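Local coordinates for putative transcriptional regulator (Streptomyces coelicolor A3, PDB 2PQQ), which probably acts as a cAMP-responsive, DNA-binding transcription factor of the Crp family, this chain being its N-terminal cyclic nucleotide-binding domain, at residues A[11-24]-A[114-128]. Sequence-based numbering, arbitrary orientation.
Sequences PLFAALDDEQSAEL and WLNVRPEVATALLRA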
loop_
_atom_site.group_PDB
_atom_site.type_symbol
_atom_site.label_atom_id
_atom_site.label_comp_id
_atom_site.label_asym_id
_atom_site.label_seq_id
_atom_site.Cartn_x
_atom_site.Cartn_y
_atom_site.Cartn_z
ATOM N N PRO A 11 -5.251 11.612 -13.173
ATOM C CA PRO A 11 -5.294 10.190 -13.528
ATOM C C PRO A 11 -6.679 9.648 -13.932
ATOM O O PRO A 11 -6.783 8.495 -14.361
ATOM C CB PRO A 11 -4.848 9.499 -12.227
ATOM C CG PRO A 11 -4.123 10.575 -11.453
ATOM C CD PRO A 11 -4.932 11.792 -11.750
ATOM N N LEU A 12 -7.728 10.441 -13.792
ATOM C CA LEU A 12 -9.054 9.938 -14.143
ATOM C C LEU A 12 -9.425 10.281 -15.573
ATOM O O LEU A 12 -9.880 9.401 -16.323
ATOM C CB LEU A 12 -10.144 10.471 -13.201
ATOM C CG LEU A 12 -11.559 9.949 -13.484
ATOM C CD1 LEU A 12 -11.623 8.399 -13.566
ATOM C CD2 LEU A 12 -12.592 10.488 -12.433
ATOM N N PHE A 13 -9.242 11.558 -15.938
ATOM C CA PHE A 13 -9.728 12.076 -17.231
ATOM C C PHE A 13 -8.606 12.298 -18.243
ATOM O O PHE A 13 -8.837 12.880 -19.306
ATOM C CB PHE A 13 -10.481 13.388 -17.036
ATOM C CG PHE A 13 -11.689 13.282 -16.158
ATOM C CD1 PHE A 13 -12.664 12.302 -16.383
ATOM C CD2 PHE A 13 -11.880 14.194 -15.123
ATOM C CE1 PHE A 13 -13.807 12.240 -15.578
ATOM C CE2 PHE A 13 -13.010 14.143 -14.333
ATOM C CZ PHE A 13 -13.977 13.164 -14.540
ATOM N N ALA A 14 -7.397 11.838 -17.908
ATOM C CA ALA A 14 -6.216 12.110 -18.726
ATOM C C ALA A 14 -6.355 11.618 -20.163
ATOM O O ALA A 14 -5.838 12.252 -21.083
ATOM C CB ALA A 14 -4.936 11.532 -18.076
ATOM N N ALA A 15 -7.061 10.504 -20.365
ATOM C CA ALA A 15 -7.108 9.880 -21.697
ATOM C C ALA A 15 -8.306 10.303 -22.546
ATOM O O ALA A 15 -8.438 9.875 -23.695
ATOM C CB ALA A 15 -7.042 8.359 -21.590
ATOM N N LEU A 16 -9.163 11.148 -21.992
ATOM C CA LEU A 16 -10.364 11.592 -22.695
ATOM C C LEU A 16 -9.955 12.352 -23.930
ATOM O O LEU A 16 -8.981 13.144 -23.890
ATOM C CB LEU A 16 -11.229 12.483 -21.790
ATOM C CG LEU A 16 -12.013 11.917 -20.586
ATOM C CD1 LEU A 16 -13.043 12.947 -20.158
ATOM C CD2 LEU A 16 -12.711 10.558 -20.867
ATOM N N ASP A 17 -10.666 12.094 -25.033
ATOM C CA ASP A 17 -10.483 12.886 -26.253
ATOM C C ASP A 17 -11.136 14.270 -26.104
ATOM O O ASP A 17 -11.761 14.557 -25.069
ATOM C CB ASP A 17 -10.936 12.135 -27.534
ATOM C CG ASP A 17 -12.432 11.807 -27.560
ATOM O OD1 ASP A 17 -13.239 12.495 -26.890
ATOM O OD2 ASP A 17 -12.801 10.843 -28.283
ATOM N N ASP A 18 -10.971 15.120 -27.118
ATOM C CA ASP A 18 -11.506 16.482 -27.084
ATOM C C ASP A 18 -13.038 16.497 -26.981
ATOM O O ASP A 18 -13.609 17.330 -26.261
ATOM C CB ASP A 18 -11.028 17.293 -28.297
ATOM C CG ASP A 18 -9.529 17.625 -28.248
ATOM O OD1 ASP A 18 -8.852 17.305 -27.236
ATOM O OD2 ASP A 18 -9.026 18.224 -29.225
ATOM N N GLU A 19 -13.705 15.572 -27.674
ATOM C CA GLU A 19 -15.168 15.532 -27.633
ATOM C C GLU A 19 -15.651 15.109 -26.252
ATOM O O GLU A 19 -16.573 15.717 -25.717
ATOM C CB GLU A 19 -15.792 14.646 -28.737
ATOM C CG GLU A 19 -17.150 14.014 -28.310
ATOM C CD GLU A 19 -18.161 13.748 -29.435
ATOM O OE1 GLU A 19 -18.713 12.615 -29.464
ATOM O OE2 GLU A 19 -18.439 14.657 -30.270
ATOM N N GLN A 20 -15.036 14.075 -25.677
ATOM C CA GLN A 20 -15.431 13.593 -24.355
ATOM C C GLN A 20 -15.166 14.665 -23.297
ATOM O O GLN A 20 -15.974 14.853 -22.390
ATOM C CB GLN A 20 -14.742 12.273 -24.002
ATOM C CG GLN A 20 -15.124 11.091 -24.912
ATOM C CD GLN A 20 -14.082 9.988 -24.918
ATOM O OE1 GLN A 20 -12.887 10.212 -24.634
ATOM N NE2 GLN A 20 -14.524 8.784 -25.250
ATOM N N SER A 21 -14.052 15.371 -23.434
ATOM C CA SER A 21 -13.703 16.483 -22.545
ATOM C C SER A 21 -14.739 17.621 -22.649
ATOM O O SER A 21 -15.049 18.271 -21.651
ATOM C CB SER A 21 -12.320 17.028 -22.898
ATOM O OG SER A 21 -11.315 16.030 -22.762
ATOM N N ALA A 22 -15.240 17.877 -23.861
ATOM C CA ALA A 22 -16.309 18.858 -24.047
ATOM C C ALA A 22 -17.608 18.442 -23.310
ATOM O O ALA A 22 -18.250 19.277 -22.652
ATOM C CB ALA A 22 -16.552 19.100 -25.544
ATOM N N GLU A 23 -17.960 17.157 -23.386
ATOM C CA GLU A 23 -19.161 16.625 -22.733
ATOM C C GLU A 23 -19.054 16.730 -21.211
ATOM O O GLU A 23 -19.993 17.157 -20.550
ATOM C CB GLU A 23 -19.392 15.158 -23.102
ATOM C CG GLU A 23 -19.579 14.884 -24.601
ATOM C CD GLU A 23 -19.484 13.386 -24.938
ATOM O OE1 GLU A 23 -18.863 12.625 -24.165
ATOM O OE2 GLU A 23 -20.041 12.971 -25.969
ATOM N N LEU A 24 -17.907 16.301 -20.692
ATOM C CA LEU A 24 -17.510 16.479 -19.290
ATOM C C LEU A 24 -17.701 17.923 -18.842
ATOM O O LEU A 24 -18.361 18.172 -17.829
ATOM C CB LEU A 24 -16.052 16.065 -19.109
ATOM C CG LEU A 24 -15.453 16.255 -17.707
ATOM C CD1 LEU A 24 -16.303 15.584 -16.542
ATOM C CD2 LEU A 24 -13.996 15.771 -17.735
ATOM N N TRP A 114 -24.441 11.320 -18.899
ATOM C CA TRP A 114 -23.259 11.416 -19.739
ATOM C C TRP A 114 -22.984 10.080 -20.414
ATOM O O TRP A 114 -22.840 10.025 -21.631
ATOM C CB TRP A 114 -22.072 11.936 -18.940
ATOM C CG TRP A 114 -20.797 12.082 -19.719
ATOM C CD1 TRP A 114 -20.642 12.201 -21.104
ATOM C CD2 TRP A 114 -19.493 12.157 -19.163
ATOM N NE1 TRP A 114 -19.301 12.324 -21.407
ATOM C CE2 TRP A 114 -18.583 12.323 -20.237
ATOM C CE3 TRP A 114 -18.997 12.107 -17.853
ATOM C CZ2 TRP A 114 -17.206 12.422 -20.034
ATOM C CZ3 TRP A 114 -17.621 12.208 -17.656
ATOM C CH2 TRP A 114 -16.746 12.350 -18.747
ATOM N N LEU A 115 -22.981 8.994 -19.640
ATOM C CA LEU A 115 -22.790 7.649 -20.221
ATOM C C LEU A 115 -23.843 7.297 -21.268
ATOM O O LEU A 115 -23.524 6.647 -22.259
ATOM C CB LEU A 115 -22.723 6.558 -19.148
ATOM C CG LEU A 115 -21.733 6.749 -17.995
ATOM C CD1 LEU A 115 -21.670 5.456 -17.137
ATOM C CD2 LEU A 115 -20.338 7.171 -18.475
ATOM N N ASN A 116 -25.078 7.745 -21.059
ATOM C CA ASN A 116 -26.167 7.545 -22.025
ATOM C C ASN A 116 -25.949 8.270 -23.346
ATOM O O ASN A 116 -26.331 7.777 -24.391
ATOM C CB ASN A 116 -27.503 7.997 -21.430
ATOM C CG ASN A 116 -27.983 7.087 -20.311
ATOM O OD1 ASN A 116 -29.132 7.179 -19.856
ATOM N ND2 ASN A 116 -27.097 6.215 -19.846
ATOM N N VAL A 117 -25.352 9.452 -23.287
ATOM C CA VAL A 117 -25.034 10.225 -24.486
ATOM C C VAL A 117 -23.792 9.666 -25.202
ATOM O O VAL A 117 -23.685 9.720 -26.436
ATOM C CB VAL A 117 -24.833 11.719 -24.098
ATOM C CG1 VAL A 117 -24.060 12.479 -25.140
ATOM C CG2 VAL A 117 -26.189 12.371 -23.824
ATOM N N ARG A 118 -22.856 9.136 -24.414
ATOM C CA ARG A 118 -21.532 8.762 -24.924
ATOM C C ARG A 118 -21.041 7.494 -24.216
ATOM O O ARG A 118 -20.248 7.548 -23.264
ATOM C CB ARG A 118 -20.559 9.920 -24.739
ATOM C CG ARG A 118 -19.151 9.750 -25.391
ATOM C CD ARG A 118 -19.184 9.429 -26.871
ATOM N NE ARG A 118 -20.181 10.209 -27.606
ATOM C CZ ARG A 118 -20.878 9.741 -28.646
ATOM N NH1 ARG A 118 -20.708 8.486 -29.064
ATOM N NH2 ARG A 118 -21.759 10.525 -29.259
ATOM N N PRO A 119 -21.501 6.342 -24.705
ATOM C CA PRO A 119 -21.316 5.055 -24.037
ATOM C C PRO A 119 -19.849 4.625 -23.922
ATOM O O PRO A 119 -19.520 3.835 -23.033
ATOM C CB PRO A 119 -22.094 4.079 -24.927
ATOM C CG PRO A 119 -22.937 4.928 -25.818
ATOM C CD PRO A 119 -22.184 6.192 -26.002
ATOM N N GLU A 120 -18.992 5.131 -24.817
ATOM C CA GLU A 120 -17.550 4.854 -24.781
ATOM C C GLU A 120 -16.870 5.369 -23.517
ATOM O O GLU A 120 -15.779 4.909 -23.158
ATOM C CB GLU A 120 -16.838 5.473 -25.994
ATOM C CG GLU A 120 -17.098 4.765 -27.307
ATOM C CD GLU A 120 -16.044 5.075 -28.367
ATOM O OE1 GLU A 120 -16.431 5.406 -29.513
ATOM O OE2 GLU A 120 -14.827 4.970 -28.058
ATOM N N VAL A 121 -17.501 6.350 -22.872
ATOM C CA VAL A 121 -16.974 6.965 -21.668
ATOM C C VAL A 121 -16.919 5.948 -20.531
ATOM O O VAL A 121 -15.992 5.997 -19.745
ATOM C CB VAL A 121 -17.767 8.237 -21.266
ATOM C CG1 VAL A 121 -17.424 8.716 -19.839
ATOM C CG2 VAL A 121 -17.493 9.370 -22.250
ATOM N N ALA A 122 -17.904 5.044 -20.447
ATOM C CA ALA A 122 -17.956 4.054 -19.360
ATOM C C ALA A 122 -16.723 3.181 -19.404
ATOM O O ALA A 122 -16.054 2.984 -18.397
ATOM C CB ALA A 122 -19.251 3.176 -19.444
ATOM N N THR A 123 -16.404 2.705 -20.604
ATOM C CA THR A 123 -15.221 1.926 -20.864
ATOM C C THR A 123 -13.934 2.691 -20.531
ATOM O O THR A 123 -13.018 2.138 -19.906
ATOM C CB THR A 123 -15.258 1.473 -22.329
ATOM O OG1 THR A 123 -16.409 0.643 -22.488
ATOM C CG2 THR A 123 -14.033 0.678 -22.691
ATOM N N ALA A 124 -13.878 3.961 -20.930
ATOM C CA ALA A 124 -12.715 4.809 -20.647
ATOM C C ALA A 124 -12.561 5.090 -19.143
ATOM O O ALA A 124 -11.450 5.034 -18.598
ATOM C CB ALA A 124 -12.799 6.101 -21.442
ATOM N N LEU A 125 -13.669 5.362 -18.455
ATOM C CA LEU A 125 -13.585 5.559 -17.012
ATOM C C LEU A 125 -13.196 4.280 -16.294
ATOM O O LEU A 125 -12.356 4.315 -15.405
ATOM C CB LEU A 125 -14.876 6.155 -16.450
ATOM C CG LEU A 125 -15.167 7.550 -17.024
ATOM C CD1 LEU A 125 -16.479 8.030 -16.480
ATOM C CD2 LEU A 125 -14.030 8.562 -16.763
ATOM N N LEU A 126 -13.773 3.151 -16.701
ATOM C CA LEU A 126 -13.414 1.851 -16.122
ATOM C C LEU A 126 -11.934 1.531 -16.323
ATOM O O LEU A 126 -11.277 1.022 -15.413
ATOM C CB LEU A 126 -14.297 0.735 -16.705
ATOM C CG LEU A 126 -15.722 0.654 -16.135
ATOM C CD1 LEU A 126 -16.604 -0.198 -17.061
ATOM C CD2 LEU A 126 -15.704 0.095 -14.712
ATOM N N ARG A 127 -11.429 1.804 -17.528
ATOM C CA ARG A 127 -10.003 1.672 -17.837
ATOM C C ARG A 127 -9.152 2.457 -16.861
ATOM O O ARG A 127 -8.262 1.897 -16.253
ATOM C CB ARG A 127 -9.696 2.130 -19.269
ATOM C CG ARG A 127 -8.238 1.964 -19.689
ATOM C CD ARG A 127 -8.012 2.258 -21.181
ATOM N NE ARG A 127 -7.890 1.029 -21.970
ATOM C CZ ARG A 127 -8.867 0.494 -22.694
ATOM N NH1 ARG A 127 -10.058 1.085 -22.754
ATOM N NH2 ARG A 127 -8.655 -0.627 -23.370
ATOM N N ALA A 128 -9.443 3.746 -16.706
ATOM C CA ALA A 128 -8.645 4.647 -15.874
ATOM C C ALA A 128 -8.584 4.178 -14.428
ATOM O O ALA A 128 -7.507 4.073 -13.853
ATOM C CB ALA A 128 -9.211 6.060 -15.947
HETATM O O HOH W 1 -22.018 12.832 -28.296
#
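The carboxylate of E23 takes the indole N-H of W114 on one oxygen and the guanidinium of R118 on the other. W114 NE1 donates to E23 OE1 over 2.8 Å; the acceptor lies in the ring plane but is met from above the carboxylate plane, the planes 87° apart. R118 NE meets E23 OE2 at 3.2 Å, a salt bridge on the syn lone pair, with carboxylate and guanidinium nearly coplanar. E19 completes the charge network from over the guanidinium face: its OE1 sits 3.4 Å from R118 NE, well out of plane, so the attraction is purely electrostatic.

The indole also carries the apolar packing. With CG anti to the backbone N (chi1 -180°), W114 reaches between the segments; the backbone of L24 lies over one face and V121 CG1 over the other, while L24 CD1 touches CZ3 (3.8 Å) and L16 CD1 comes in at the edge, 4.0 Å from CH2. Were this indole cut back to an alanine, E23 OE1 would probably lose its N-H donor and a gap would open between L24 and V121. L125 CD2 touches both F13 CE1 (3.9 Å) and L12 CD1 (4.0 Å), and A128 CB rests against L12 O.

D17 and Q20 form a capping box: D17 OD1 accepts from Q20 N and Q20 OE1 from D17 N, which probably helps keep Q20 CG beside V121 CG2.

Helix 18-24 crosses helix 120-128 almost perpendicularly (-94°), the axes 11.8 Å apart. Helix 18-24, the loop before it and helix 111-117 rest on the beta strands, L24 and W114 on L106, L12 and F13 on L49. Helix 120-139 also faces the second subunit through A122, consistent with the long dimer helix that follows the beta-roll in Crp-family regulators.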